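Local coordinates for protein Thf1 (Thermosynechococcus elongatus, PDB 5MJR) that may take part in the biogenesis of photosynthetic membranes and associates with the FtsH protease complex involved in photosystem II repair, at residues A[41-46]-A[201-206]; A[48-53]-A[75-80]; A[55-60]-A[149-154]. All blocks are in the same frame, centred on the assembly; numbering follows the deposited sequence.

Contact 1 of 3, residues A[41-46]-A[201-206]; sequences SIYRRF and DKINQA
The delta methyl of I203 lies over the ring of F46: CD1 sits 3.5 Å from the centroid of that ring and only 11° off its normal, a nearly centred CH-pi contact. In this all-helical protein it ties the first turns of helix 41-58 to the tail that follows helix 186-198, where residues 202-204 form a short 3-10 turn. A coiled coil is predicted for residues 186-225, yet here the chain turns after that helix and presents one isoleucine to the helix beside it. I203 carries the contact. Its CG1 branch extends anti to the backbone N (chi1 -162°) and carries CD1 in between two aromatic residues, so that the same methyl also reaches Y43 CE1, at 3.5 Å, approaching that ring obliquely. The I203 side chain runs across Y43 at about a right angle. On the Y43 side the ring has a further neighbour, Y84, which it meets edge-to-face. I42 adds an aliphatic touch, its CG2 reaching I203 CG1 at 3.6 Å. The contact is thus apolar although it lies at the surface, and since I42, Y43 and I203 also touch crystal neighbours, the lattice may influence its details. The turn is tied by its own polar groups: D201 receives the side-chain amide of N204, and in one of its two conformers Q205 reaches the other carboxylate oxygen. N204 ND2 meets D201 OD1 at 2.8 Å from above the carboxylate plane, 44° out of it.

Contact 2 of 3, residues A[48-53]-A[75-80]; sequences EELLVE and TAFDQF
The rings of F80 and F77 both turn an edge to the same methyl group, L50 CD2, which lies near the plane of each. F80 is the nearer: its CE2 stands 4.0 Å from L50 CD2 and its CZ 4.1 Å, so the methyl meets the outer rim of the ring. F77 offers CD2, a looser approach of 4.4 Å to L50 CD2. Over one face of F80, displaced toward the rim, lies the backbone oxygen of F77, while D78 OD1 lies in plane at an edge of the F77 ring. Further aromatic groups extend the set: F46 meets F80 with the ring planes at about 50°, and F94 packs edge-to-face with F77.

The arrangement is a worked example of two consecutive helices in an all-helical fold, 41-58 and 67-80, running in broadly opposite directions and meeting through one leucine and two phenylalanines. L50 reaches across because its CG stands anti to the backbone N (chi1 -172°), which carries the branch toward the second helix. F80, at the end of helix 67-80, takes the rarer setting in which CG lies between the backbone N and the carbonyl carbon (chi1 81°), and this brings the far rim of its ring to the leucine. L50 also touches L97 of helix 90-100, as F77 does R90 and I93, so a third helix closes round the pair.

All three touching residues are buried, and such methyl-to-rim contacts carry no directional bond. Cohesion here probably comes from dispersion and the exclusion of water, shared with the neighbouring helices.

Contact 3 of 3, residues A[55-60]-A[149-154]; sequences HLLRVN and SRLHAV
S149 OG accepts the backbone N-H of L151 at 2.9 Å, and the same oxygen is brushed by L57 CD1, 3.6 Å away on the facing helix. S149 is the N-cap of helix 150-162, and the bond is returned from within the turn: S149 N donates to H152 ND1 at 2.9 Å, lying close to the plane of the imidazole. Together S149 and H152 make a capping box, with a histidine nitrogen as the side-chain acceptor in place of the more familiar carboxylate. S149 N is the donor, which is consistent with H152 ND1 being the unprotonated nitrogen of the ring.

Across the contact L57 turns both its methyls to the same side of the serine methylene. Its CD1 stands 3.7 Å from S149 CB and its CD2 4.0 Å from that carbon, while CD1 also makes a looser contact with L151 CD1 at 4.3 Å. The serine hydroxyl can face both partners because OG is anti to the backbone N (chi1 172°), which places it against the first turn of the helix and beside the leucine. An alanine in place of S149 loses the hydroxyl, which would probably leave the L151 N-H without its capping acceptor and open a small gap beside L57 CD1.

The contact joins the C-terminal part of helix 41-58 to the start of helix 150-162. F69 of helix 67-80 touches L57, L151 and H152 alike, while A153 and V154 pack against V189 and Y196 of helix 186-198.

In the fold
Helix 41-58 takes part in all three contacts, using successive portions of its length. Contact 1 is the surface one, its centre about 19 Å from the centre of the chain, whereas contacts 2 and 3 are buried, their centres each about 9 Å from it. Contacts 1 and 2 adjoin: F46 packs on the F80 ring, and Y43 and I203 lie against the F80 backbone oxygen. Contacts 2 and 3 are joined by a salt bridge, E53 OE1 to R150 NH2 at 2.8 Å, and by packing of T75 on V154. The chemistry shifts accordingly, from an aliphatic chain among aromatics at the surface, through purely apolar packing within, to a leucine set against a capped helix start.

Contact 1 of 3, residues A[41-46]-A[201-206]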
loop_
_atom_site.group_PDB
_atom_site.type_symbol
_atom_site.label_atom_id
_atom_site.label_comp_id
_atom_site.label_asym_id
_atom_site.label_seq_id
_atom_site.Cartn_x
_atom_site.Cartn_y
_atom_site.Cartn_z
ATOM N N SER A 41 -14.292 -5.662 -17.065
ATOM C CA SER A 41 -13.309 -4.729 -17.635
ATOM C C SER A 41 -12.897 -3.555 -16.781
ATOM O O SER A 41 -11.754 -3.163 -16.804
ATOM C CB SER A 41 -13.748 -4.215 -19.045
ATOM O OG SER A 41 -14.981 -3.649 -18.967
ATOM N N ILE A 42 -13.854 -3.001 -16.035
ATOM C CA ILE A 42 -13.480 -1.875 -15.161
ATOM C C ILE A 42 -12.343 -2.311 -14.219
ATOM O O ILE A 42 -11.369 -1.537 -13.999
ATOM C CB ILE A 42 -14.714 -1.431 -14.372
ATOM C CG1 ILE A 42 -15.754 -0.763 -15.218
ATOM C CG2 ILE A 42 -14.312 -0.503 -13.242
ATOM C CD1 ILE A 42 -17.104 -0.588 -14.554
ATOM N N TYR A 43 -12.499 -3.496 -13.653
ATOM C CA TYR A 43 -11.569 -3.992 -12.644
ATOM C C TYR A 43 -10.329 -4.626 -13.248
ATOM O O TYR A 43 -9.244 -4.465 -12.698
ATOM C CB TYR A 43 -12.317 -4.959 -11.734
ATOM C CG TYR A 43 -13.284 -4.221 -10.868
ATOM C CD1 TYR A 43 -12.858 -3.513 -9.750
ATOM C CD2 TYR A 43 -14.629 -4.114 -11.157
ATOM C CE1 TYR A 43 -13.714 -2.809 -8.945
ATOM C CE2 TYR A 43 -15.512 -3.395 -10.402
ATOM C CZ TYR A 43 -15.072 -2.747 -9.283
ATOM O OH TYR A 43 -15.890 -2.012 -8.512
ATOM N N ARG A 44 -10.447 -5.207 -14.437
ATOM C CA ARG A 44 -9.222 -5.706 -15.134
ATOM C C ARG A 44 -8.280 -4.538 -15.355
ATOM O O ARG A 44 -7.044 -4.724 -15.211
ATOM C CB ARG A 44 -9.568 -6.380 -16.443
ATOM C CG ARG A 44 -10.266 -7.684 -16.243
ATOM C CD ARG A 44 -10.250 -8.674 -17.433
ATOM N NE ARG A 44 -10.403 -8.038 -18.767
ATOM C CZ ARG A 44 -11.563 -7.825 -19.398
ATOM N NH1 ARG A 44 -12.737 -8.109 -18.861
ATOM N NH2 ARG A 44 -11.605 -7.245 -20.605
ATOM N N ARG A 45 -8.781 -3.332 -15.686
ATOM C CA ARG A 45 -7.902 -2.233 -15.895
ATOM C C ARG A 45 -7.092 -1.893 -14.594
ATOM O O ARG A 45 -5.881 -1.719 -14.612
ATOM C CB ARG A 45 -8.644 -0.985 -16.373
ATOM C CG ARG A 45 -9.235 -1.035 -17.734
ATOM C CD ARG A 45 -9.715 0.307 -18.346
ATOM N NE ARG A 45 -10.978 0.824 -17.746
ATOM C CZ ARG A 45 -12.224 0.410 -18.101
ATOM N NH1 ARG A 45 -12.415 -0.530 -19.052
ATOM N NH2 ARG A 45 -13.321 0.963 -17.551
ATOM N N PHE A 46 -7.781 -1.833 -13.438
ATOM C CA PHE A 46 -7.142 -1.500 -12.165
ATOM C C PHE A 46 -6.184 -2.609 -11.749
ATOM O O PHE A 46 -5.039 -2.351 -11.291
ATOM C CB PHE A 46 -8.207 -1.195 -11.118
ATOM C CG PHE A 46 -8.750 0.207 -11.160
ATOM C CD1 PHE A 46 -9.618 0.622 -12.113
ATOM C CD2 PHE A 46 -8.350 1.098 -10.182
ATOM C CE1 PHE A 46 -10.073 1.971 -12.192
ATOM C CE2 PHE A 46 -8.826 2.388 -10.146
ATOM C CZ PHE A 46 -9.695 2.848 -11.195
ATOM N N ASP A 201 -13.322 8.072 -6.265
ATOM C CA ASP A 201 -14.637 7.701 -6.832
ATOM C C ASP A 201 -14.536 7.423 -8.339
ATOM O O ASP A 201 -15.531 7.015 -8.943
ATOM C CB ASP A 201 -15.670 8.808 -6.631
ATOM C CG ASP A 201 -17.119 8.374 -6.938
ATOM O OD1 ASP A 201 -17.708 7.382 -6.342
ATOM O OD2 ASP A 201 -17.644 9.166 -7.784
ATOM N N LYS A 202 -13.350 7.629 -8.925
ATOM C CA LYS A 202 -13.187 7.510 -10.415
ATOM C C LYS A 202 -13.578 6.131 -10.976
ATOM O O LYS A 202 -14.295 6.025 -12.030
ATOM C CB LYS A 202 -11.813 7.943 -10.837
ATOM C CG LYS A 202 -11.639 9.484 -10.732
ATOM C CD LYS A 202 -11.181 10.011 -12.056
ATOM C CE LYS A 202 -10.904 11.508 -12.028
ATOM N NZ LYS A 202 -9.628 11.752 -12.802
ATOM N N ILE A 203 -13.332 5.081 -10.180
ATOM C CA ILE A 203 -13.688 3.745 -10.643
ATOM C C ILE A 203 -15.230 3.586 -10.717
ATOM O O ILE A 203 -15.732 2.705 -11.433
ATOM C CB ILE A 203 -13.141 2.676 -9.711
ATOM C CG1 ILE A 203 -13.118 1.290 -10.391
ATOM C CG2 ILE A 203 -13.888 2.701 -8.367
ATOM C CD1 ILE A 203 -12.177 0.277 -9.786
ATOM N N ASN A 204 -16.023 4.460 -10.043
ATOM C CA ASN A 204 -17.496 4.434 -10.088
ATOM C C ASN A 204 -18.104 5.305 -11.155
ATOM O O ASN A 204 -19.338 5.394 -11.196
ATOM C CB ASN A 204 -17.999 4.917 -8.708
ATOM C CG ASN A 204 -17.611 3.984 -7.594
ATOM O OD1 ASN A 204 -17.588 2.770 -7.700
ATOM N ND2 ASN A 204 -17.166 4.626 -6.495
ATOM N N GLN A 205 -17.269 5.927 -11.973
ATOM C CA GLN A 205 -17.727 6.898 -12.983
ATOM C C GLN A 205 -17.471 6.419 -14.386
ATOM O O GLN A 205 -16.617 5.557 -14.586
ATOM C CB GLN A 205 -16.961 8.220 -12.783
ATOM C CG GLN A 205 -17.069 8.774 -11.366
ATOM C CD GLN A 205 -16.283 10.049 -11.109
ATOM O OE1 GLN A 205 -15.766 10.650 -12.042
ATOM N NE2 GLN A 205 -16.186 10.452 -9.802
ATOM N N ALA A 206 -18.173 6.953 -15.388
ATOM C CA ALA A 206 -17.865 6.565 -16.845
ATOM C C ALA A 206 -16.468 7.020 -17.201
ATOM O O ALA A 206 -15.699 6.423 -17.985
ATOM C CB ALA A 206 -18.849 7.153 -17.813
#

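Contact 2 of 3, residues A[48-53]-A[75-80]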
loop_
_atom_site.group_PDB
_atom_site.type_symbol
_atom_site.label_atom_id
_atom_site.label_comp_id
_atom_site.label_asym_id
_atom_site.label_seq_id
_atom_site.Cartn_x
_atom_site.Cartn_y
_atom_site.Cartn_z
ATOM N N GLU A 48 -4.664 -4.947 -13.654
ATOM C CA GLU A 48 -3.479 -5.008 -14.500
ATOM C C GLU A 48 -2.525 -3.808 -14.219
ATOM O O GLU A 48 -1.302 -3.993 -14.290
ATOM C CB GLU A 48 -3.850 -5.143 -15.984
ATOM C CG GLU A 48 -4.503 -6.499 -16.319
ATOM C CD GLU A 48 -4.683 -6.770 -17.813
ATOM O OE1 GLU A 48 -4.209 -5.948 -18.638
ATOM O OE2 GLU A 48 -5.393 -7.805 -18.071
ATOM N N GLU A 49 -3.088 -2.602 -13.953
ATOM C CA GLU A 49 -2.229 -1.475 -13.617
ATOM C C GLU A 49 -1.430 -1.832 -12.317
ATOM O O GLU A 49 -0.225 -1.531 -12.267
ATOM C CB GLU A 49 -3.046 -0.203 -13.418
ATOM C CG GLU A 49 -3.458 0.533 -14.673
ATOM C CD GLU A 49 -4.085 1.918 -14.429
ATOM O OE1 GLU A 49 -3.881 2.489 -13.332
ATOM O OE2 GLU A 49 -4.766 2.379 -15.392
ATOM N N LEU A 50 -2.048 -2.410 -11.347
ATOM C CA LEU A 50 -1.378 -2.784 -10.085
ATOM C C LEU A 50 -0.307 -3.858 -10.370
ATOM O O LEU A 50 0.790 -3.826 -9.811
ATOM C CB LEU A 50 -2.383 -3.177 -9.016
ATOM C CG LEU A 50 -1.818 -3.400 -7.624
ATOM C CD1 LEU A 50 -1.051 -2.191 -7.056
ATOM C CD2 LEU A 50 -2.913 -3.862 -6.722
ATOM N N LEU A 51 -0.697 -4.858 -11.211
ATOM C CA LEU A 51 0.282 -5.930 -11.528
ATOM C C LEU A 51 1.537 -5.310 -12.157
ATOM O O LEU A 51 2.662 -5.735 -11.831
ATOM C CB LEU A 51 -0.358 -6.960 -12.528
ATOM C CG LEU A 51 -1.346 -7.928 -11.923
ATOM C CD1 LEU A 51 -2.017 -8.682 -13.079
ATOM C CD2 LEU A 51 -0.667 -8.994 -11.033
ATOM N N VAL A 52 1.371 -4.392 -13.092
ATOM C CA VAL A 52 2.498 -3.745 -13.722
ATOM C C VAL A 52 3.346 -2.942 -12.705
ATOM O O VAL A 52 4.571 -3.019 -12.693
ATOM C CB VAL A 52 2.059 -2.847 -14.902
ATOM C CG1 VAL A 52 3.178 -1.983 -15.435
ATOM C CG2 VAL A 52 1.433 -3.744 -16.031
ATOM N N GLU A 53 2.621 -2.151 -11.894
ATOM C CA GLU A 53 3.307 -1.290 -10.910
ATOM C C GLU A 53 4.166 -2.112 -9.975
ATOM O O GLU A 53 5.348 -1.739 -9.757
ATOM C CB GLU A 53 2.203 -0.495 -10.143
ATOM C CG GLU A 53 2.771 0.469 -9.145
ATOM C CD GLU A 53 1.714 1.255 -8.419
ATOM O OE1 GLU A 53 0.527 0.795 -8.376
ATOM O OE2 GLU A 53 2.040 2.330 -7.848
ATOM N N THR A 75 -3.985 -1.872 1.128
ATOM C CA THR A 75 -4.935 -0.691 1.226
ATOM C C THR A 75 -5.426 -0.308 -0.150
ATOM O O THR A 75 -6.644 -0.068 -0.318
ATOM C CB THR A 75 -4.177 0.489 1.935
ATOM O OG1 THR A 75 -3.844 0.082 3.258
ATOM C CG2 THR A 75 -5.084 1.700 2.007
ATOM N N ALA A 76 -4.500 -0.127 -1.105
ATOM C CA ALA A 76 -4.889 0.305 -2.445
ATOM C C ALA A 76 -5.886 -0.747 -3.065
ATOM O O ALA A 76 -6.908 -0.359 -3.680
ATOM C CB ALA A 76 -3.723 0.492 -3.334
ATOM N N PHE A 77 -5.508 -2.020 -2.970
ATOM C CA PHE A 77 -6.342 -3.078 -3.506
ATOM C C PHE A 77 -7.710 -3.014 -2.836
ATOM O O PHE A 77 -8.750 -3.015 -3.516
ATOM C CB PHE A 77 -5.680 -4.442 -3.275
ATOM C CG PHE A 77 -6.495 -5.606 -3.763
ATOM C CD1 PHE A 77 -7.383 -6.184 -2.996
ATOM C CD2 PHE A 77 -6.285 -6.077 -5.075
ATOM C CE1 PHE A 77 -8.135 -7.336 -3.468
ATOM C CE2 PHE A 77 -7.021 -7.183 -5.541
ATOM C CZ PHE A 77 -7.934 -7.760 -4.760
ATOM N N ASP A 78 -7.744 -3.002 -1.507
ATOM C CA ASP A 78 -9.020 -3.036 -0.810
ATOM C C ASP A 78 -9.903 -1.826 -1.184
ATOM O O ASP A 78 -11.108 -1.980 -1.335
ATOM C CB ASP A 78 -8.829 -3.015 0.666
ATOM C CG ASP A 78 -8.382 -4.353 1.272
ATOM O OD1 ASP A 78 -8.226 -5.381 0.552
ATOM O OD2 ASP A 78 -7.977 -4.306 2.485
ATOM N N GLN A 79 -9.297 -0.657 -1.388
ATOM C CA GLN A 79 -10.054 0.560 -1.715
ATOM C C GLN A 79 -10.614 0.477 -3.082
ATOM O O GLN A 79 -11.837 0.714 -3.265
ATOM C CB GLN A 79 -9.166 1.804 -1.559
ATOM C CG GLN A 79 -9.874 3.141 -1.780
ATOM C CD GLN A 79 -10.325 3.487 -3.177
ATOM O OE1 GLN A 79 -9.618 3.330 -4.155
ATOM N NE2 GLN A 79 -11.593 4.089 -3.223
ATOM N N PHE A 80 -9.845 0.099 -4.118
ATOM C CA PHE A 80 -10.399 0.024 -5.499
ATOM C C PHE A 80 -11.338 -1.144 -5.620
ATOM O O PHE A 80 -12.212 -1.080 -6.503
ATOM C CB PHE A 80 -9.422 0.225 -6.635
ATOM C CG PHE A 80 -8.575 -0.914 -7.070
ATOM C CD1 PHE A 80 -9.069 -2.139 -7.601
ATOM C CD2 PHE A 80 -7.182 -0.790 -6.950
ATOM C CE1 PHE A 80 -8.119 -3.113 -7.974
ATOM C CE2 PHE A 80 -6.317 -1.781 -7.321
ATOM C CZ PHE A 80 -6.794 -2.947 -7.769
#

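Contact 3 of 3, residues A[55-60]-A[149-154]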
loop_
_atom_site.group_PDB
_atom_site.type_symbol
_atom_site.label_atom_id
_atom_site.label_comp_id
_atom_site.label_asym_id
_atom_site.label_seq_id
_atom_site.Cartn_x
_atom_site.Cartn_y
_atom_site.Cartn_z
ATOM N N HIS A 55 5.320 -5.178 -10.493
ATOM C CA HIS A 55 6.383 -5.872 -11.228
ATOM C C HIS A 55 7.574 -4.883 -11.412
ATOM O O HIS A 55 8.729 -5.242 -11.253
ATOM C CB HIS A 55 5.810 -6.329 -12.570
ATOM C CG HIS A 55 6.794 -7.043 -13.379
ATOM N ND1 HIS A 55 6.782 -8.421 -13.514
ATOM C CD2 HIS A 55 7.811 -6.572 -14.135
ATOM C CE1 HIS A 55 7.793 -8.751 -14.310
ATOM N NE2 HIS A 55 8.467 -7.657 -14.681
ATOM N N LEU A 56 7.280 -3.667 -11.855
ATOM C CA LEU A 56 8.325 -2.690 -12.147
ATOM C C LEU A 56 9.115 -2.286 -10.891
ATOM O O LEU A 56 10.309 -2.000 -10.972
ATOM C CB LEU A 56 7.794 -1.535 -12.879
ATOM C CG LEU A 56 7.222 -1.845 -14.285
ATOM C CD1 LEU A 56 6.677 -0.541 -14.804
ATOM C CD2 LEU A 56 8.362 -2.448 -15.166
ATOM N N LEU A 57 8.449 -2.308 -9.751
ATOM C CA LEU A 57 9.205 -2.136 -8.475
ATOM C C LEU A 57 10.152 -3.339 -8.225
ATOM O O LEU A 57 11.330 -3.119 -7.885
ATOM C CB LEU A 57 8.249 -1.976 -7.345
ATOM C CG LEU A 57 7.531 -0.629 -7.308
ATOM C CD1 LEU A 57 6.417 -0.635 -6.279
ATOM C CD2 LEU A 57 8.525 0.499 -6.994
ATOM N N ARG A 58 9.647 -4.560 -8.399
ATOM C CA ARG A 58 10.486 -5.719 -8.070
ATOM C C ARG A 58 11.746 -5.743 -8.950
ATOM O O ARG A 58 12.806 -6.211 -8.473
ATOM C CB ARG A 58 9.677 -6.994 -8.273
ATOM C CG ARG A 58 8.637 -7.185 -7.169
ATOM C CD ARG A 58 7.870 -8.533 -7.249
ATOM N NE ARG A 58 7.235 -8.763 -8.539
ATOM C CZ ARG A 58 7.549 -9.700 -9.461
ATOM N NH1 ARG A 58 8.539 -10.650 -9.182
ATOM N NH2 ARG A 58 6.742 -9.679 -10.649
ATOM N N VAL A 59 11.658 -5.300 -10.207
ATOM C CA VAL A 59 12.802 -5.348 -11.077
ATOM C C VAL A 59 13.800 -4.222 -10.765
ATOM O O VAL A 59 14.883 -4.206 -11.273
ATOM C CB VAL A 59 12.487 -5.514 -12.563
ATOM C CG1 VAL A 59 11.624 -6.682 -12.825
ATOM C CG2 VAL A 59 11.871 -4.331 -13.058
ATOM N N ASN A 60 13.415 -3.268 -9.943
ATOM C CA ASN A 60 14.273 -2.118 -9.607
ATOM C C ASN A 60 15.227 -2.544 -8.524
ATOM O O ASN A 60 14.853 -2.964 -7.441
ATOM C CB ASN A 60 13.407 -0.963 -9.117
ATOM C CG ASN A 60 14.152 0.346 -8.933
ATOM O OD1 ASN A 60 15.183 0.381 -8.316
ATOM N ND2 ASN A 60 13.680 1.402 -9.571
ATOM N N SER A 149 7.762 4.389 -3.830
ATOM C CA SER A 149 6.531 4.207 -4.623
ATOM C C SER A 149 5.421 5.020 -3.995
ATOM O O SER A 149 5.316 5.114 -2.749
ATOM C CB SER A 149 6.181 2.697 -4.579
ATOM O OG SER A 149 4.891 2.428 -5.174
ATOM N N ARG A 150 4.453 5.422 -4.817
ATOM C CA ARG A 150 3.195 5.946 -4.254
ATOM C C ARG A 150 2.538 4.983 -3.328
ATOM O O ARG A 150 1.778 5.358 -2.452
ATOM C CB ARG A 150 2.258 6.361 -5.419
ATOM C CG ARG A 150 1.754 5.239 -6.218
ATOM C CD ARG A 150 0.349 4.827 -5.783
ATOM N NE ARG A 150 -0.084 3.623 -6.459
ATOM C CZ ARG A 150 -1.326 3.141 -6.425
ATOM N NH1 ARG A 150 -2.289 3.764 -5.712
ATOM N NH2 ARG A 150 -1.553 1.965 -6.984
ATOM N N LEU A 151 2.783 3.660 -3.527
ATOM C CA LEU A 151 2.262 2.686 -2.558
ATOM C C LEU A 151 2.765 2.884 -1.142
ATOM O O LEU A 151 2.031 2.560 -0.208
ATOM C CB LEU A 151 2.469 1.250 -3.086
ATOM C CG LEU A 151 1.713 0.832 -4.341
ATOM C CD1 LEU A 151 2.333 -0.372 -4.979
ATOM C CD2 LEU A 151 0.282 0.642 -3.976
ATOM N N HIS A 152 3.983 3.394 -1.002
ATOM C CA HIS A 152 4.439 3.664 0.356
ATOM C C HIS A 152 3.699 4.871 0.961
ATOM O O HIS A 152 3.428 4.861 2.162
ATOM C CB HIS A 152 5.908 4.049 0.273
ATOM C CG HIS A 152 6.795 2.924 -0.128
ATOM N ND1 HIS A 152 7.568 3.019 -1.256
ATOM C CD2 HIS A 152 7.043 1.734 0.474
ATOM C CE1 HIS A 152 8.278 1.873 -1.297
ATOM N NE2 HIS A 152 7.960 1.059 -0.275
ATOM N N ALA A 153 3.272 5.834 0.142
ATOM C CA ALA A 153 2.390 6.921 0.588
ATOM C C ALA A 153 1.030 6.422 1.063
ATOM O O ALA A 153 0.527 6.781 2.075
ATOM C CB ALA A 153 2.215 8.023 -0.441
ATOM N N VAL A 154 0.430 5.506 0.265
ATOM C CA VAL A 154 -0.828 4.885 0.617
ATOM C C VAL A 154 -0.683 4.158 1.940
ATOM O O VAL A 154 -1.541 4.228 2.819
ATOM C CB VAL A 154 -1.400 4.044 -0.539
ATOM C CG1 VAL A 154 -2.670 3.322 -0.085
ATOM C CG2 VAL A 154 -1.652 4.923 -1.777
#